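Local coordinates for DNA topoisomerase 2-associated protein PAT1 (Saccharomyces cerevisiae, PDB 4OJJ) that probably activates mRNA decapping and represses translation, and so takes part in mRNA turnover, at residues A[138-143]-A[163-168]. Sequence-based numbering, arbitrary orientation.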
loop_
_atom_site.group_PDB
_atom_site.type_symbol
_atom_site.label_atom_id
_atom_site.label_comp_id
_atom_site.label_asym_id
_atom_site.label_seq_id
_atom_site.Cartn_x
_atom_site.Cartn_y
_atom_site.Cartn_z
ATOM N N GLY A 138 12.315 10.529 -7.260
ATOM C CA GLY A 138 13.482 10.098 -6.524
ATOM C C GLY A 138 13.175 8.937 -5.601
ATOM O O GLY A 138 13.938 7.964 -5.558
ATOM N N LEU A 139 12.070 9.033 -4.858
ATOM C CA LEU A 139 11.652 7.908 -4.015
ATOM C C LEU A 139 11.425 6.646 -4.860
ATOM O O LEU A 139 11.893 5.562 -4.515
ATOM C CB LEU A 139 10.406 8.269 -3.201
ATOM C CG LEU A 139 10.672 9.327 -2.129
ATOM C CD1 LEU A 139 9.380 9.952 -1.614
ATOM C CD2 LEU A 139 11.481 8.703 -1.008
ATOM N N LEU A 140 10.738 6.811 -5.985
ATOM C CA LEU A 140 10.484 5.706 -6.910
ATOM C C LEU A 140 11.763 5.118 -7.500
ATOM O O LEU A 140 11.928 3.910 -7.526
ATOM C CB LEU A 140 9.581 6.165 -8.039
ATOM C CG LEU A 140 8.304 5.384 -8.270
ATOM C CD1 LEU A 140 7.356 6.290 -9.013
ATOM C CD2 LEU A 140 8.594 4.129 -9.080
ATOM N N LEU A 141 12.664 5.964 -7.983
ATOM C CA LEU A 141 13.930 5.480 -8.532
ATOM C C LEU A 141 14.675 4.707 -7.468
ATOM O O LEU A 141 15.219 3.633 -7.711
ATOM C CB LEU A 141 14.808 6.650 -9.009
ATOM C CG LEU A 141 15.166 6.719 -10.499
ATOM C CD1 LEU A 141 16.151 7.818 -10.747
ATOM C CD2 LEU A 141 15.724 5.398 -11.002
ATOM N N GLN A 142 14.686 5.277 -6.277
ATOM C CA GLN A 142 15.402 4.705 -5.166
ATOM C C GLN A 142 14.878 3.326 -4.820
ATOM O O GLN A 142 15.659 2.386 -4.651
ATOM C CB GLN A 142 15.242 5.621 -3.969
ATOM C CG GLN A 142 16.394 5.608 -3.051
ATOM C CD GLN A 142 16.018 6.225 -1.749
ATOM O OE1 GLN A 142 15.221 7.163 -1.710
ATOM N NE2 GLN A 142 16.552 5.689 -0.665
ATOM N N LEU A 143 13.558 3.203 -4.696
ATOM C CA LEU A 143 12.962 1.889 -4.466
ATOM C C LEU A 143 13.408 0.940 -5.568
ATOM O O LEU A 143 13.935 -0.135 -5.295
ATOM C CB LEU A 143 11.427 1.972 -4.387
ATOM C CG LEU A 143 10.660 0.671 -4.100
ATOM C CD1 LEU A 143 9.366 0.968 -3.378
ATOM C CD2 LEU A 143 10.363 -0.076 -5.382
ATOM N N THR A 163 2.142 1.478 -4.711
ATOM C CA THR A 163 0.897 2.087 -5.157
ATOM C C THR A 163 0.781 3.525 -4.679
ATOM O O THR A 163 0.292 4.382 -5.417
ATOM C CB THR A 163 -0.319 1.304 -4.627
ATOM O OG1 THR A 163 -0.241 -0.049 -5.086
ATOM C CG2 THR A 163 -1.644 1.923 -5.093
ATOM N N ILE A 164 1.214 3.787 -3.446
ATOM C CA ILE A 164 1.132 5.138 -2.899
ATOM C C ILE A 164 1.984 6.115 -3.733
ATOM O O ILE A 164 1.523 7.196 -4.138
ATOM C CB ILE A 164 1.640 5.178 -1.461
ATOM C CG1 ILE A 164 0.631 4.539 -0.496
ATOM C CG2 ILE A 164 1.949 6.617 -1.032
ATOM C CD1 ILE A 164 1.251 4.236 0.846
ATOM N N LEU A 165 3.220 5.709 -3.994
ATOM C CA LEU A 165 4.118 6.462 -4.827
ATOM C C LEU A 165 3.562 6.642 -6.226
ATOM O O LEU A 165 3.522 7.743 -6.756
ATOM C CB LEU A 165 5.484 5.774 -4.895
ATOM C CG LEU A 165 6.346 5.754 -3.619
ATOM C CD1 LEU A 165 7.706 5.091 -3.863
ATOM C CD2 LEU A 165 6.544 7.153 -3.058
ATOM N N ILE A 166 3.126 5.551 -6.826
ATOM C CA ILE A 166 2.726 5.584 -8.214
ATOM C C ILE A 166 1.429 6.362 -8.436
ATOM O O ILE A 166 1.279 7.049 -9.424
ATOM C CB ILE A 166 2.687 4.150 -8.762
ATOM C CG1 ILE A 166 3.858 3.943 -9.696
ATOM C CG2 ILE A 166 1.366 3.783 -9.405
ATOM C CD1 ILE A 166 5.070 3.569 -8.951
ATOM N N SER A 167 0.494 6.282 -7.499
ATOM C CA SER A 167 -0.757 7.011 -7.675
ATOM C C SER A 167 -0.607 8.505 -7.416
ATOM O O SER A 167 -1.315 9.320 -8.023
ATOM C CB SER A 167 -1.877 6.410 -6.818
ATOM O OG SER A 167 -1.423 6.125 -5.525
ATOM N N ARG A 168 0.307 8.853 -6.507
ATOM C CA ARG A 168 0.589 10.252 -6.188
ATOM C C ARG A 168 1.231 10.926 -7.389
ATOM O O ARG A 168 0.818 12.005 -7.785
ATOM C CB ARG A 168 1.499 10.370 -4.963
ATOM C CG ARG A 168 2.083 11.764 -4.725
ATOM C CD ARG A 168 1.003 12.793 -4.387
ATOM N NE ARG A 168 1.575 14.093 -4.056
ATOM C CZ ARG A 168 0.849 15.177 -3.807
ATOM N NH1 ARG A 168 -0.478 15.104 -3.862
ATOM N NH2 ARG A 168 1.448 16.327 -3.508
#
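Leu165 holds CG anti to its own carbonyl carbon (chi1 -69°), and this carries both methyls across to helix 138-143. In Ile166 the last bond is turned (chi2 85°), and its CD1 comes nearer to that helix than the start of the side chain. Leu165 CD2 meets Leu139 CB at 4.0 Å. Leu165 CD1 lies over the backbone of the facing helix, 4.1 Å from Leu140 N. The leucine therefore fits among Leu139, Leu140 and Leu143, with Leu143 at the margin: its CD1 stands 4.5 Å from Leu165 CD1. Ile166 CD1 sits 3.6 Å from both Leu140 CD1 and Leu140 CD2. The two side chains cross at about a right angle. These residues join helix 133-146 to helix 156-177 inside the largely helical PAT1 fold, whose family belongs to the TPR clan. The segments run roughly antiparallel, at 141°, and their axes come within 10.2 Å. The nearest CA atoms across the two segments are those of Leu140 and Leu165, 6.7 Å apart. All five touching residues are buried, and the side chains that meet are all apolar. Phe84 of helix 73-85 packs on Leu139, Leu143 and Leu165. Helix 184-201 covers the other pair, with Trp190 against Leu140 and Leu197 against Ile166.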